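Local coordinates for periplasmic binding protein/LacI transcriptional regulator (Burkholderia graminis C4D1M, PDB 5HQJ) that binds D-arabinose in its pyranose form and probably serves as the periplasmic sugar-binding component of an ABC transporter, at residues S218-N230 and L249-I261. Numbering follows the deposited sequence.
Sequences SQVGGPAVAKVLN and LPDTLKGLKDGYI. With 64K (alpha-D-arabinopyranose), chain B.
In one of the two Rossmann-like lobes of this type I periplasmic binding protein, helices 221-229 and 250-258, which follow the neighbouring parallel strands 211-216 and 242-246, pack at a crossing angle of 49°. G222, A226 and G255 keep the seam slim, with 8.1 Å between the axes: A226 CB packs on G255 CA, 4.2 Å away, while I261 CD1, 3.6 Å from G222 CA, and T252 OG1 occupy the room beside that bare CA. P223 sets CD 3.3 Å from T252 OG1 and CB beside D251 CB. At the sugar end, L249 lays CD1 on Q219 CB and CD2 near Q219 O. A water here donates to Q219 O; its very short link to T252 OG1 is doubtful. At the far end, G259, with positive phi, closes a Schellman motif in which Y260 N and I261 N both donate to G255 O, presenting Y260 and I261 to helix 221-229. Y260 chi1 (-68°) turns the ring onto that helix: A226 O lies over one face, L229 CB approaches CD1 obliquely at 3.6 Å, and the N230 amide is tilted 37° to the ring, its OD1 accepting a weak 2.9 Å hydrogen bond from Y260 OH. K238, outside both segments, makes a cation-pi contact with the Y260 ring. Q219 N donates to arabinose O4 at 3.0 Å, and D247, two residues before L249, hydrogen-bonds the sugar through OD2; the close packing probably helps hold these two loops in place around one ligand.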
loop_
_atom_site.group_PDB
_atom_site.type_symbol
_atom_site.label_atom_id
_atom_site.label_comp_id
_atom_site.label_asym_id
_atom_site.label_seq_id
_atom_site.Cartn_x
_atom_site.Cartn_y
_atom_site.Cartn_z
ATOM N N SER A 218 4.310 -3.187 4.957
ATOM C CA SER A 218 2.854 -3.201 4.803
ATOM C C SER A 218 2.192 -2.613 6.065
ATOM O O SER A 218 2.849 -2.386 7.057
ATOM C CB SER A 218 2.354 -4.612 4.526
ATOM O OG SER A 218 2.460 -5.396 5.681
ATOM N N GLN A 219 0.898 -2.324 6.014
ATOM C CA GLN A 219 0.334 -1.493 7.077
ATOM C C GLN A 219 0.345 -2.198 8.439
ATOM O O GLN A 219 0.375 -1.510 9.439
ATOM C CB GLN A 219 -1.093 -1.000 6.738
ATOM C CG GLN A 219 -2.045 -2.011 6.149
ATOM C CD GLN A 219 -2.247 -3.195 7.046
ATOM O OE1 GLN A 219 -1.679 -4.259 6.825
ATOM N NE2 GLN A 219 -3.058 -3.020 8.072
ATOM N N VAL A 220 0.386 -3.531 8.475
ATOM C CA VAL A 220 0.435 -4.298 9.749
ATOM C C VAL A 220 1.798 -4.326 10.497
ATOM O O VAL A 220 1.877 -4.674 11.702
ATOM C CB VAL A 220 0.027 -5.756 9.497
ATOM C CG1 VAL A 220 1.202 -6.576 8.954
ATOM C CG2 VAL A 220 -0.531 -6.384 10.760
ATOM N N GLY A 221 2.864 -3.966 9.812
ATOM C CA GLY A 221 4.171 -4.152 10.410
ATOM C C GLY A 221 4.376 -3.253 11.608
ATOM O O GLY A 221 4.847 -3.695 12.679
ATOM N N GLY A 222 4.002 -1.980 11.462
ATOM C CA GLY A 222 4.084 -1.056 12.579
ATOM C C GLY A 222 3.275 -1.512 13.783
ATOM O O GLY A 222 3.784 -1.566 14.894
ATOM N N PRO A 223 1.968 -1.744 13.594
ATOM C CA PRO A 223 1.112 -2.160 14.702
ATOM C C PRO A 223 1.623 -3.442 15.352
ATOM O O PRO A 223 1.592 -3.528 16.591
ATOM C CB PRO A 223 -0.264 -2.317 14.035
ATOM C CG PRO A 223 -0.174 -1.348 12.858
ATOM C CD PRO A 223 1.205 -1.432 12.376
ATOM N N ALA A 224 2.130 -4.391 14.566
ATOM C CA ALA A 224 2.585 -5.643 15.164
ATOM C C ALA A 224 3.849 -5.421 16.017
ATOM O O ALA A 224 3.951 -5.913 17.123
ATOM C CB ALA A 224 2.852 -6.669 14.109
ATOM N N VAL A 225 4.806 -4.680 15.492
ATOM C CA VAL A 225 6.014 -4.421 16.240
ATOM C C VAL A 225 5.720 -3.650 17.529
ATOM O O VAL A 225 6.208 -3.988 18.617
ATOM C CB VAL A 225 7.026 -3.654 15.403
ATOM C CG1 VAL A 225 8.229 -3.266 16.240
ATOM C CG2 VAL A 225 7.528 -4.537 14.302
ATOM N N ALA A 226 4.838 -2.656 17.447
ATOM C CA ALA A 226 4.520 -1.895 18.632
ATOM C C ALA A 226 3.798 -2.791 19.623
ATOM O O ALA A 226 4.061 -2.673 20.825
ATOM C CB ALA A 226 3.700 -0.668 18.272
ATOM N N LYS A 227 2.934 -3.704 19.167
ATOM C CA LYS A 227 2.174 -4.545 20.089
ATOM C C LYS A 227 3.158 -5.436 20.846
ATOM O O LYS A 227 3.072 -5.581 22.076
ATOM C CB LYS A 227 1.140 -5.379 19.344
ATOM C CG LYS A 227 0.308 -6.235 20.279
ATOM C CD LYS A 227 -0.833 -6.919 19.560
ATOM C CE LYS A 227 -2.150 -6.212 19.788
ATOM N NZ LYS A 227 -3.294 -7.154 19.644
ATOM N N VAL A 228 4.125 -5.985 20.123
ATOM C CA VAL A 228 5.043 -6.975 20.702
ATOM C C VAL A 228 6.026 -6.315 21.657
ATOM O O VAL A 228 6.304 -6.839 22.751
ATOM C CB VAL A 228 5.763 -7.734 19.605
ATOM C CG1 VAL A 228 6.884 -8.621 20.199
ATOM C CG2 VAL A 228 4.751 -8.610 18.849
ATOM N N LEU A 229 6.518 -5.148 21.273
ATOM C CA LEU A 229 7.427 -4.393 22.127
ATOM C C LEU A 229 6.760 -3.899 23.400
ATOM O O LEU A 229 7.447 -3.614 24.380
ATOM C CB LEU A 229 7.996 -3.213 21.347
ATOM C CG LEU A 229 9.006 -3.601 20.262
ATOM C CD1 LEU A 229 9.551 -2.304 19.684
ATOM C CD2 LEU A 229 10.146 -4.457 20.775
ATOM N N ASN A 230 5.438 -3.818 23.406
ATOM C CA ASN A 230 4.732 -3.316 24.555
ATOM C C ASN A 230 4.233 -4.481 25.419
ATOM O O ASN A 230 3.099 -4.481 25.889
ATOM C CB ASN A 230 3.562 -2.426 24.132
ATOM C CG ASN A 230 3.128 -1.445 25.223
ATOM O OD1 ASN A 230 3.718 -1.389 26.298
ATOM N ND2 ASN A 230 2.099 -0.659 24.935
ATOM N N LEU A 249 -1.859 4.342 9.957
ATOM C CA LEU A 249 -2.892 3.755 10.826
ATOM C C LEU A 249 -2.762 4.243 12.255
ATOM O O LEU A 249 -1.648 4.413 12.730
ATOM C CB LEU A 249 -2.772 2.241 10.857
ATOM C CG LEU A 249 -3.473 1.369 9.840
ATOM C CD1 LEU A 249 -3.023 1.717 8.436
ATOM C CD2 LEU A 249 -3.147 -0.074 10.221
ATOM N N PRO A 250 -3.897 4.455 12.968
ATOM C CA PRO A 250 -3.783 5.040 14.313
ATOM C C PRO A 250 -2.798 4.317 15.252
ATOM O O PRO A 250 -2.065 4.931 15.996
ATOM C CB PRO A 250 -5.216 4.944 14.839
ATOM C CG PRO A 250 -6.057 5.065 13.599
ATOM C CD PRO A 250 -5.300 4.317 12.539
ATOM N N ASP A 251 -2.761 2.992 15.169
ATOM C CA ASP A 251 -1.824 2.191 15.969
ATOM C C ASP A 251 -0.356 2.493 15.650
ATOM O O ASP A 251 0.524 2.479 16.530
ATOM C CB ASP A 251 -2.079 0.689 15.769
ATOM C CG ASP A 251 -3.318 0.204 16.499
ATOM O OD1 ASP A 251 -3.616 0.727 17.590
ATOM O OD2 ASP A 251 -3.991 -0.708 15.980
ATOM N N THR A 252 -0.098 2.752 14.380
ATOM C CA THR A 252 1.236 3.099 13.913
ATOM C C THR A 252 1.648 4.487 14.436
ATOM O O THR A 252 2.771 4.697 14.940
ATOM C CB THR A 252 1.270 3.067 12.360
ATOM O OG1 THR A 252 0.883 1.778 11.885
ATOM C CG2 THR A 252 2.640 3.361 11.858
ATOM N N LEU A 253 0.722 5.440 14.308
ATOM C CA LEU A 253 0.932 6.759 14.860
ATOM C C LEU A 253 1.108 6.683 16.374
ATOM O O LEU A 253 1.980 7.341 16.920
ATOM C CB LEU A 253 -0.226 7.653 14.487
ATOM C CG LEU A 253 -0.278 8.096 13.036
ATOM C CD1 LEU A 253 -1.562 8.866 12.867
ATOM C CD2 LEU A 253 0.927 8.962 12.687
ATOM N N LYS A 254 0.321 5.839 17.046
ATOM C CA LYS A 254 0.487 5.700 18.498
ATOM C C LYS A 254 1.866 5.117 18.786
ATOM O O LYS A 254 2.575 5.546 19.708
ATOM C CB LYS A 254 -0.600 4.816 19.112
ATOM C CG LYS A 254 -0.531 4.773 20.632
ATOM C CD LYS A 254 -1.611 3.893 21.242
ATOM C CE LYS A 254 -1.463 3.818 22.757
ATOM N NZ LYS A 254 -1.139 5.142 23.377
ATOM N N GLY A 255 2.278 4.154 17.976
ATOM C CA GLY A 255 3.602 3.578 18.158
ATOM C C GLY A 255 4.718 4.601 17.995
ATOM O O GLY A 255 5.730 4.559 18.698
ATOM N N LEU A 256 4.549 5.503 17.036
ATOM C CA LEU A 256 5.511 6.563 16.794
ATOM C C LEU A 256 5.528 7.560 17.971
ATOM O O LEU A 256 6.599 7.981 18.449
ATOM C CB LEU A 256 5.165 7.273 15.471
ATOM C CG LEU A 256 6.097 8.327 14.876
ATOM C CD1 LEU A 256 7.495 7.742 14.555
ATOM C CD2 LEU A 256 5.423 8.967 13.629
ATOM N N LYS A 257 4.332 7.941 18.408
ATOM C CA LYS A 257 4.164 8.738 19.624
ATOM C C LYS A 257 4.894 8.110 20.813
ATOM O O LYS A 257 5.639 8.790 21.516
ATOM C CB LYS A 257 2.673 8.882 19.978
ATOM C CG LYS A 257 2.207 10.314 20.210
ATOM C CD LYS A 257 0.846 10.349 20.900
ATOM C CE LYS A 257 0.110 11.667 20.658
ATOM N NZ LYS A 257 -0.992 11.542 19.651
ATOM N N ASP A 258 4.652 6.813 21.033
ATOM C CA ASP A 258 5.149 6.083 22.214
ATOM C C ASP A 258 6.625 5.687 22.155
ATOM O O ASP A 258 7.162 5.204 23.142
ATOM C CB ASP A 258 4.350 4.786 22.419
ATOM C CG ASP A 258 2.926 5.022 22.879
ATOM O OD1 ASP A 258 2.620 6.144 23.322
ATOM O OD2 ASP A 258 2.125 4.057 22.813
ATOM N N GLY A 259 7.257 5.843 20.997
ATOM C CA GLY A 259 8.677 5.523 20.855
ATOM C C GLY A 259 8.970 4.104 20.407
ATOM O O GLY A 259 10.115 3.643 20.413
ATOM N N TYR A 260 7.924 3.360 20.067
ATOM C CA TYR A 260 8.092 1.973 19.601
ATOM C C TYR A 260 8.441 1.903 18.106
ATOM O O TYR A 260 8.977 0.897 17.620
ATOM C CB TYR A 260 6.819 1.179 19.885
ATOM C CG TYR A 260 6.544 0.955 21.329
ATOM C CD1 TYR A 260 7.419 0.218 22.081
ATOM C CD2 TYR A 260 5.409 1.475 21.929
ATOM C CE1 TYR A 260 7.185 -0.021 23.427
ATOM C CE2 TYR A 260 5.166 1.249 23.281
ATOM C CZ TYR A 260 6.074 0.501 24.018
ATOM O OH TYR A 260 5.889 0.237 25.362
ATOM N N ILE A 261 8.082 2.962 17.395
ATOM C CA ILE A 261 8.363 3.144 15.977
ATOM C C ILE A 261 9.139 4.448 15.841
ATOM O O ILE A 261 8.796 5.434 16.504
ATOM C CB ILE A 261 7.039 3.148 15.172
ATOM C CG1 ILE A 261 6.306 1.809 15.391
ATOM C CG2 ILE A 261 7.249 3.457 13.670
ATOM C CD1 ILE A 261 4.938 1.710 14.766
HETATM O O2 64K B . 0.056 0.294 -0.227
HETATM C C2 64K B . -0.290 -0.846 0.631
HETATM C C3 64K B . -0.375 -0.338 2.034
HETATM O O3 64K B . 0.933 -0.126 2.519
HETATM C C4 64K B . -1.015 -1.354 2.974
HETATM O O4 64K B . -0.177 -2.508 3.172
HETATM C C5 64K B . -2.281 -1.819 2.412
HETATM O O5 64K B . -2.017 -2.490 1.155
HETATM C C1 64K B . -1.610 -1.422 0.200
HETATM O O1 64K B . -1.456 -1.988 -1.043
HETATM O O HOH W 1 0.331 1.667 9.434
HETATM O O HOH W 2 2.502 2.287 25.678
#